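Local coordinates for flagellar hook protein FlgE (Caulobacter crescentus CB15, PDB 5AY6) that builds the flagellar hook, the universal joint that probably passes torque from motor to filament, and is represented here by a fragment with its D2 and third domains, at residues G8-L13 and L283-G288; K35-V38 and N44-N47; V69-N74 and A124-V129; G218-E221 and K227-N230. All blocks are in the same frame, centred on the assembly; numbering follows the deposited sequence.

Contact 1. Residues G8-L13 and L283-G288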
# COMPACT_ATOMS: atom_id res chain seq x y z
N GLY A 8 -0.18 19.32 -13.51
CA GLY A 8 0.63 19.63 -12.35
C GLY A 8 -0.23 19.53 -11.11
O GLY A 8 -1.28 20.17 -11.03
N VAL A 9 0.20 18.71 -10.16
CA VAL A 9 -0.56 18.58 -8.93
C VAL A 9 0.02 19.48 -7.86
O VAL A 9 1.20 19.38 -7.52
CB VAL A 9 -0.58 17.13 -8.41
CG1 VAL A 9 -1.18 17.09 -7.01
CG2 VAL A 9 -1.37 16.23 -9.35
N ASN A 10 -0.82 20.37 -7.34
CA ASN A 10 -0.43 21.22 -6.23
C ASN A 10 -1.29 20.92 -5.02
O ASN A 10 -2.45 21.35 -4.94
CB ASN A 10 -0.55 22.69 -6.62
CG ASN A 10 0.15 23.00 -7.93
OD1 ASN A 10 1.29 22.60 -8.15
ND2 ASN A 10 -0.55 23.69 -8.82
N ALA A 11 -0.74 20.17 -4.08
CA ALA A 11 -1.52 19.72 -2.93
C ALA A 11 -0.63 19.35 -1.75
O ALA A 11 0.55 19.01 -1.92
CB ALA A 11 -2.39 18.54 -3.31
N ASN A 12 -1.19 19.40 -0.55
CA ASN A 12 -0.46 18.96 0.63
C ASN A 12 -1.14 17.77 1.28
O ASN A 12 -2.37 17.71 1.37
CB ASN A 12 -0.33 20.09 1.65
CG ASN A 12 0.47 19.67 2.86
OD1 ASN A 12 1.68 19.46 2.77
ND2 ASN A 12 -0.20 19.54 4.00
N LEU A 13 -0.33 16.82 1.72
CA LEU A 13 -0.81 15.70 2.52
C LEU A 13 -0.37 15.91 3.96
O LEU A 13 0.81 16.08 4.21
CB LEU A 13 -0.27 14.37 1.98
CG LEU A 13 -0.49 14.07 0.50
CD1 LEU A 13 0.37 12.90 0.07
CD2 LEU A 13 -1.96 13.77 0.24
N LEU A 283 4.42 16.09 -10.17
CA LEU A 283 4.19 16.20 -8.73
C LEU A 283 5.28 17.01 -8.02
O LEU A 283 5.35 16.99 -6.79
CB LEU A 283 4.11 14.81 -8.08
CG LEU A 283 3.13 13.78 -8.64
CD1 LEU A 283 3.16 12.52 -7.78
CD2 LEU A 283 1.72 14.33 -8.71
N ALA A 284 6.13 17.72 -8.77
CA ALA A 284 7.29 18.37 -8.17
C ALA A 284 7.65 19.74 -8.74
O ALA A 284 8.83 20.11 -8.77
CB ALA A 284 8.51 17.45 -8.29
N SER A 285 6.66 20.50 -9.18
CA SER A 285 6.93 21.83 -9.71
C SER A 285 7.48 22.77 -8.63
O SER A 285 7.29 22.54 -7.43
CB SER A 285 5.67 22.42 -10.33
OG SER A 285 4.71 22.69 -9.32
N ALA A 286 8.15 23.83 -9.06
CA ALA A 286 8.77 24.77 -8.12
C ALA A 286 7.73 25.52 -7.29
O ALA A 286 7.85 25.61 -6.06
CB ALA A 286 9.65 25.75 -8.87
N ALA A 287 6.72 26.08 -7.94
CA ALA A 287 5.72 26.88 -7.23
C ALA A 287 4.75 26.00 -6.46
O ALA A 287 4.25 26.40 -5.41
CB ALA A 287 4.96 27.77 -8.21
N GLY A 288 4.47 24.80 -6.97
CA GLY A 288 3.51 23.92 -6.34
C GLY A 288 4.09 22.57 -5.95
O GLY A 288 5.06 22.50 -5.20
O HOH W 1 3.46 20.01 -9.59
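Val9 and Leu283 make the apolar part of this contact. They lie side by side and point the same way. Leu283 CD2 comes to 3.6 Å from Val9 CB and also touches Val9 CG2. Leu283 CG lies beside its own backbone N (chi1 -53°); from there the CD2 branch reaches Val9. Val9 continues onto Val169 of strand 167-174, and Leu283 onto Phe235.

The setting is a mixed sheet in which strand 6-12 runs parallel to strand 277-291. Val9 is bonded through its backbone to Asp282, and Ala11 to Gly289. The residues between Asp282 and Gly289 therefore loop out of the sheet, and strand 277-291 is interrupted here.

The polar part lies at that loop. Asn10 OD1 rests against Gly288 CA at 3.2 Å and accepts a hydrogen bond from Gly289 N. Asn10 ND2 turns to Ser301 and Asn303 on the other neighbouring strand. Within the loop, Ser285 OG accepts from Gly288 N at 3.2 Å, an ST motif. Asn10 OD1 approaches the same hydroxyl, with 3.6 Å to Ser285 OG. One water accepts from Ser285 N at 3.3 Å and lies 3.1 Å from Val9 O, to which it probably donates.

Contact 2. Residues K35-V38 and N44-N47; sequences KTNV and NSHN
Asn47 OD1 is gripped from two directions. Asn37 N donates to it at 3.0 Å in a nearly straight bond (167°) that runs almost along the C=O axis. A water donates more weakly to the same Asn47 OD1 at 2.9 Å. That water also bonds Ser45 OG and, weakly, Asn37 ND2, so it links three polar side chains. The Asn37 and Asn47 side chains run side by side, their amide planes 59° apart.

Val38 and His46 form an antiparallel hydrogen-bonded pair. Val38 N reaches His46 O at 2.8 Å, in the carbonyl plane. The return bond, His46 N to Val38 O, is also 2.8 Å but comes from above the carbonyl plane. Val38 O also lies at the edge of the His46 ring, in its plane, 3.3 Å from His46 CD2. Asn37 and Val38 both face His46, which makes a G1 beta bulge, and Asn37 takes the left-handed backbone form found at its first position.

Both His46 nitrogens meet acids, Asp40 and a second one from the neighbouring strand, which would probably favour a charged ring. The pair closes the hairpin of strands 24-39 and 45-53. Strand 24-39 is at the edge of its sheet, and Lys35 reaches out to Glu138 on helix 137-140.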
# COMPACT_ATOMS: atom_id res chain seq x y z
N LYS A 35 -2.55 -9.10 23.51
CA LYS A 35 -2.25 -10.35 24.20
C LYS A 35 -1.87 -10.07 25.65
O LYS A 35 -1.21 -9.07 25.94
CB LYS A 35 -1.11 -11.10 23.48
CG LYS A 35 -1.39 -11.43 22.01
CD LYS A 35 -2.51 -12.46 21.87
CE LYS A 35 -2.91 -12.63 20.41
NZ LYS A 35 -3.86 -13.76 20.22
N THR A 36 -2.30 -10.94 26.55
CA THR A 36 -2.07 -10.74 27.98
C THR A 36 -1.27 -11.88 28.60
O THR A 36 -1.40 -13.03 28.19
CB THR A 36 -3.40 -10.60 28.76
OG1 THR A 36 -4.25 -11.71 28.46
CG2 THR A 36 -4.11 -9.30 28.38
N ASN A 37 -0.43 -11.53 29.58
CA ASN A 37 0.37 -12.50 30.32
C ASN A 37 1.22 -13.40 29.43
O ASN A 37 1.23 -14.62 29.57
CB ASN A 37 -0.52 -13.36 31.22
CG ASN A 37 -1.37 -12.53 32.16
OD1 ASN A 37 -2.56 -12.78 32.31
ND2 ASN A 37 -0.75 -11.54 32.79
N VAL A 38 1.94 -12.77 28.50
CA VAL A 38 2.90 -13.49 27.67
C VAL A 38 4.20 -13.65 28.45
O VAL A 38 4.88 -12.67 28.75
CB VAL A 38 3.16 -12.76 26.35
CG1 VAL A 38 4.24 -13.48 25.55
CG2 VAL A 38 1.88 -12.63 25.55
N ASN A 44 9.55 -13.74 32.76
CA ASN A 44 8.85 -12.48 32.96
C ASN A 44 7.61 -12.38 32.09
O ASN A 44 7.64 -12.76 30.91
CB ASN A 44 9.79 -11.30 32.67
CG ASN A 44 10.99 -11.28 33.59
OD1 ASN A 44 10.89 -11.61 34.78
ND2 ASN A 44 12.15 -10.91 33.05
N SER A 45 6.51 -11.89 32.66
CA SER A 45 5.25 -11.78 31.92
C SER A 45 5.04 -10.38 31.36
O SER A 45 5.45 -9.39 31.97
CB SER A 45 4.07 -12.15 32.82
OG SER A 45 3.61 -11.00 33.52
N HIS A 46 4.39 -10.31 30.20
CA HIS A 46 4.12 -9.03 29.56
C HIS A 46 2.69 -8.95 29.02
O HIS A 46 2.05 -9.97 28.79
CB HIS A 46 5.08 -8.77 28.40
CG HIS A 46 6.52 -9.07 28.71
ND1 HIS A 46 7.44 -8.09 28.96
CD2 HIS A 46 7.18 -10.26 28.79
CE1 HIS A 46 8.63 -8.65 29.19
NE2 HIS A 46 8.49 -9.96 29.09
N ASN A 47 2.22 -7.73 28.81
CA ASN A 47 1.07 -7.48 27.97
C ASN A 47 1.55 -6.80 26.70
O ASN A 47 2.28 -5.80 26.76
CB ASN A 47 0.02 -6.63 28.67
CG ASN A 47 -0.55 -7.29 29.91
OD1 ASN A 47 -0.57 -8.52 30.02
ND2 ASN A 47 -1.00 -6.48 30.86
O HOH W 2 1.49 -9.14 32.01

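Contact 3. Residues V69-N74 and A124-V129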
# COMPACT_ATOMS: atom_id res chain seq x y z
N VAL A 69 4.89 -6.66 10.84
CA VAL A 69 4.46 -6.86 12.21
C VAL A 69 5.23 -6.00 13.20
O VAL A 69 6.47 -5.96 13.16
CB VAL A 69 4.61 -8.34 12.65
CG1 VAL A 69 4.22 -8.51 14.11
CG2 VAL A 69 3.79 -9.25 11.76
N ASP A 70 4.51 -5.31 14.08
CA ASP A 70 5.11 -4.62 15.22
C ASP A 70 4.60 -5.23 16.52
O ASP A 70 3.40 -5.46 16.68
CB ASP A 70 4.79 -3.12 15.20
CG ASP A 70 5.47 -2.39 14.06
OD1 ASP A 70 6.68 -2.59 13.85
OD2 ASP A 70 4.77 -1.61 13.37
N ILE A 71 5.52 -5.50 17.45
CA ILE A 71 5.13 -5.92 18.79
C ILE A 71 5.41 -4.77 19.76
O ILE A 71 6.54 -4.30 19.87
CB ILE A 71 5.89 -7.17 19.25
CG1 ILE A 71 5.89 -8.24 18.16
CG2 ILE A 71 5.28 -7.71 20.54
CD1 ILE A 71 4.51 -8.73 17.80
N LYS A 72 4.37 -4.33 20.45
CA LYS A 72 4.49 -3.15 21.30
C LYS A 72 4.19 -3.45 22.76
O LYS A 72 3.32 -4.27 23.08
CB LYS A 72 3.57 -2.04 20.79
CG LYS A 72 3.88 -1.57 19.37
CD LYS A 72 3.06 -0.34 19.01
CE LYS A 72 3.37 0.14 17.60
NZ LYS A 72 2.67 1.42 17.29
N GLU A 73 4.92 -2.78 23.64
CA GLU A 73 4.69 -2.87 25.08
C GLU A 73 4.63 -1.46 25.65
O GLU A 73 5.59 -0.70 25.54
CB GLU A 73 5.79 -3.69 25.76
CG GLU A 73 5.57 -3.92 27.24
CD GLU A 73 6.62 -4.83 27.85
OE1 GLU A 73 7.78 -4.80 27.39
OE2 GLU A 73 6.27 -5.59 28.79
N ASN A 74 3.49 -1.12 26.24
CA ASN A 74 3.23 0.25 26.70
C ASN A 74 3.48 1.29 25.61
O ASN A 74 4.02 2.36 25.88
CB ASN A 74 4.10 0.56 27.93
CG ASN A 74 3.94 -0.47 29.02
OD1 ASN A 74 2.86 -1.01 29.23
ND2 ASN A 74 5.04 -0.76 29.72
N ALA A 124 3.49 -17.97 18.93
CA ALA A 124 2.15 -18.51 19.16
C ALA A 124 1.41 -17.72 20.24
O ALA A 124 0.19 -17.56 20.17
CB ALA A 124 2.23 -19.98 19.53
N ASP A 125 2.14 -17.24 21.24
CA ASP A 125 1.52 -16.44 22.30
C ASP A 125 1.18 -15.04 21.80
O ASP A 125 0.40 -14.32 22.42
CB ASP A 125 2.45 -16.36 23.52
CG ASP A 125 2.55 -17.68 24.26
OD1 ASP A 125 1.51 -18.37 24.38
OD2 ASP A 125 3.65 -18.03 24.72
N LEU A 126 1.76 -14.67 20.66
CA LEU A 126 1.48 -13.38 20.04
C LEU A 126 0.40 -13.51 18.96
O LEU A 126 -0.05 -12.51 18.41
CB LEU A 126 2.74 -12.79 19.43
CG LEU A 126 3.90 -12.53 20.40
CD1 LEU A 126 5.09 -11.94 19.65
CD2 LEU A 126 3.46 -11.60 21.52
N GLY A 127 -0.02 -14.74 18.67
CA GLY A 127 -1.05 -14.98 17.68
C GLY A 127 -0.54 -14.98 16.25
O GLY A 127 -1.31 -15.10 15.30
N ILE A 128 0.77 -14.83 16.10
CA ILE A 128 1.40 -14.82 14.78
C ILE A 128 1.40 -16.24 14.23
O ILE A 128 1.34 -16.46 13.02
CB ILE A 128 2.83 -14.25 14.86
CG1 ILE A 128 2.77 -12.76 15.22
CG2 ILE A 128 3.57 -14.42 13.54
CD1 ILE A 128 3.98 -12.26 15.98
N VAL A 129 1.46 -17.20 15.15
CA VAL A 129 1.30 -18.61 14.84
C VAL A 129 0.07 -19.10 15.59
O VAL A 129 -0.21 -18.62 16.69
CB VAL A 129 2.56 -19.42 15.23
CG1 VAL A 129 2.25 -20.90 15.43
CG2 VAL A 129 3.65 -19.25 14.18
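Flat groups take no part between Ile71, Leu126 and Ile128, where only aliphatic branches meet. The rings close by belong to strand 45-53: Tyr48 touches Ile71 and Leu126, and Tyr52 touches Val69 and Ile128. This is a hydrophobic core of the third domain of the hook protein. The loop 124-129 packs there on one face of a five-stranded antiparallel sheet.

Strand 64-73 supplies Val69 and Ile71, two residues apart and therefore on the same face. The loop supplies Leu126 and Ile128, spaced in the same way, with Gly127 between them. Residues 124-127 form a type I turn, closed by the bond from Gly127 N to Ala124 O at 3.2 Å. Gly127 then has a positive phi of 82°. The turn and the glycine that ends it leave Leu126 and Ile128 both pointing toward the sheet.

Ile71 is the residue that meets both loop side chains. It crosses Leu126 at a slant but meets Ile128 tip to tip, with 4.0 Å from Ile71 CD1 to Ile128 CD1. Its first two torsions (chi1 -47°, chi2 -62°) bring the delta methyl up against both loop methyls, so that the three form a triangle. Ile128 carries on past Ile71 to Val69, again tip to tip, with its CD1 4.2 Å from Val69 CG1. It also packs on Val83 and Ile97 of the two strands beyond, so the loop spans several strands. The Ile128 carbonyl is held by the Tyr85 hydroxyl. On the slanted side of the triangle, Ile71 CD1 lies 3.8 Å from Leu126 CD1.

Contact 4. Residues G218-E221 and K227-N230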
# COMPACT_ATOMS: atom_id res chain seq x y z
N GLY A 218 1.78 2.48 -6.30
CA GLY A 218 3.13 2.78 -5.89
C GLY A 218 3.22 3.32 -4.48
O GLY A 218 2.24 3.81 -3.93
N ILE A 219 4.41 3.22 -3.90
CA ILE A 219 4.70 3.80 -2.61
C ILE A 219 5.40 5.14 -2.81
O ILE A 219 6.41 5.22 -3.49
CB ILE A 219 5.56 2.87 -1.75
CG1 ILE A 219 4.86 1.52 -1.57
CG2 ILE A 219 5.84 3.51 -0.40
CD1 ILE A 219 5.65 0.51 -0.77
N ILE A 220 4.83 6.19 -2.23
CA ILE A 220 5.39 7.52 -2.35
C ILE A 220 6.11 7.89 -1.06
O ILE A 220 5.60 7.63 0.04
CB ILE A 220 4.30 8.57 -2.67
CG1 ILE A 220 3.71 8.31 -4.06
CG2 ILE A 220 4.85 9.98 -2.60
CD1 ILE A 220 2.62 9.29 -4.45
N GLU A 221 7.31 8.47 -1.18
CA GLU A 221 8.08 8.87 -0.01
C GLU A 221 8.30 10.38 0.01
O GLU A 221 8.45 11.02 -1.03
CB GLU A 221 9.43 8.15 0.01
CG GLU A 221 9.35 6.63 0.09
CD GLU A 221 9.23 6.12 1.52
OE1 GLU A 221 8.63 6.81 2.37
OE2 GLU A 221 9.73 5.00 1.79
N LYS A 227 9.11 17.33 1.62
CA LYS A 227 9.32 17.45 0.19
C LYS A 227 9.28 16.07 -0.46
O LYS A 227 9.75 15.09 0.12
CB LYS A 227 10.66 18.12 -0.11
CG LYS A 227 10.81 19.50 0.50
CD LYS A 227 9.71 20.44 0.04
CE LYS A 227 9.99 21.88 0.44
NZ LYS A 227 10.07 22.05 1.92
N LEU A 228 8.71 16.00 -1.66
CA LEU A 228 8.61 14.74 -2.39
C LEU A 228 9.99 14.15 -2.65
O LEU A 228 10.86 14.81 -3.20
CB LEU A 228 7.86 14.95 -3.71
CG LEU A 228 7.69 13.72 -4.60
CD1 LEU A 228 6.87 12.66 -3.90
CD2 LEU A 228 7.04 14.11 -5.92
N LYS A 229 10.17 12.90 -2.24
CA LYS A 229 11.47 12.23 -2.34
C LYS A 229 11.50 11.26 -3.52
O LYS A 229 12.40 11.31 -4.35
CB LYS A 229 11.77 11.50 -1.02
CG LYS A 229 13.16 10.89 -0.93
CD LYS A 229 13.46 10.51 0.51
CE LYS A 229 14.67 9.60 0.61
NZ LYS A 229 14.91 9.16 2.01
N ASN A 230 10.50 10.38 -3.58
CA ASN A 230 10.33 9.50 -4.73
C ASN A 230 8.90 8.99 -4.84
O ASN A 230 8.13 9.07 -3.88
CB ASN A 230 11.31 8.32 -4.67
CG ASN A 230 11.00 7.37 -3.54
OD1 ASN A 230 10.17 6.47 -3.68
ND2 ASN A 230 11.68 7.54 -2.42
O HOH W 3 8.94 4.23 -2.68
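Two first torsions put the side chains of Glu221 and Asn230 against each other. The Asn230 CG sits between its own backbone N and carbonyl carbon (chi1 68°). Glu221 CG is anti to its carbonyl carbon, beside the backbone N (chi1 -61°). The two side chains then lie side by side, pointing the same way. The Asn230 amide rests on the aliphatic part of Glu221, with ND2 3.4 Å from Glu221 CB. A bend at the second torsion of Glu221 turns its carboxylate, whose plane stands 75° from that of the amide.

The backbone here is a classic beta bulge in the hairpin of strands 214-222 and 228-230, at the edge of the D2 sheet. Lys229 and Asn230 both face Glu221. Glu221 N donates to Asn230 O at 2.9 Å in an almost straight bond. Glu221 O accepts from two successive backbone donors, Lys229 N at 2.8 Å and, weakly, Asn230 N. The Lys229 side chain runs out extended, and its NZ stays 6.6 Å from Glu221 OE2, so the opposite charges do not touch.

Ile220 and Leu228 slant across each other on the face of the hairpin turned away from the Glu221 and Asn230 side chains. Ile220 CG2 meets Leu228 CD1 at 3.6 Å, and Ile220 also packs on Ala198 and Leu234. Asn230 OD1 accepts from Gly232 N. A water donates 2.7 Å to that same Asn230 OD1 and 2.8 Å to Ile219 O.

In the fold
Contacts 1 and 3 are buried, while contacts 2 and 4 lie at the surface. Contact 3 is wholly aliphatic. Contact 1 joins an apolar pair to a polar loop across parallel strands. Contacts 2 and 4 are both bulged antiparallel hairpins in different sheets. Both are held by backbone bonds with a water beside them, contact 2 adding a side-chain amide acceptor and contact 4 an apolar pair. Contacts 2 and 3 share the third-domain sheet, where strands 45-53 and 64-73 are neighbours. They touch through His46 and Glu73, a probable hydrogen bond, and through Lys35 packing on Asp125 and Leu126. Contacts 1 and 4 touch through Leu283 and Leu228. The centres of contacts 1 and 2 are about 47 Å apart.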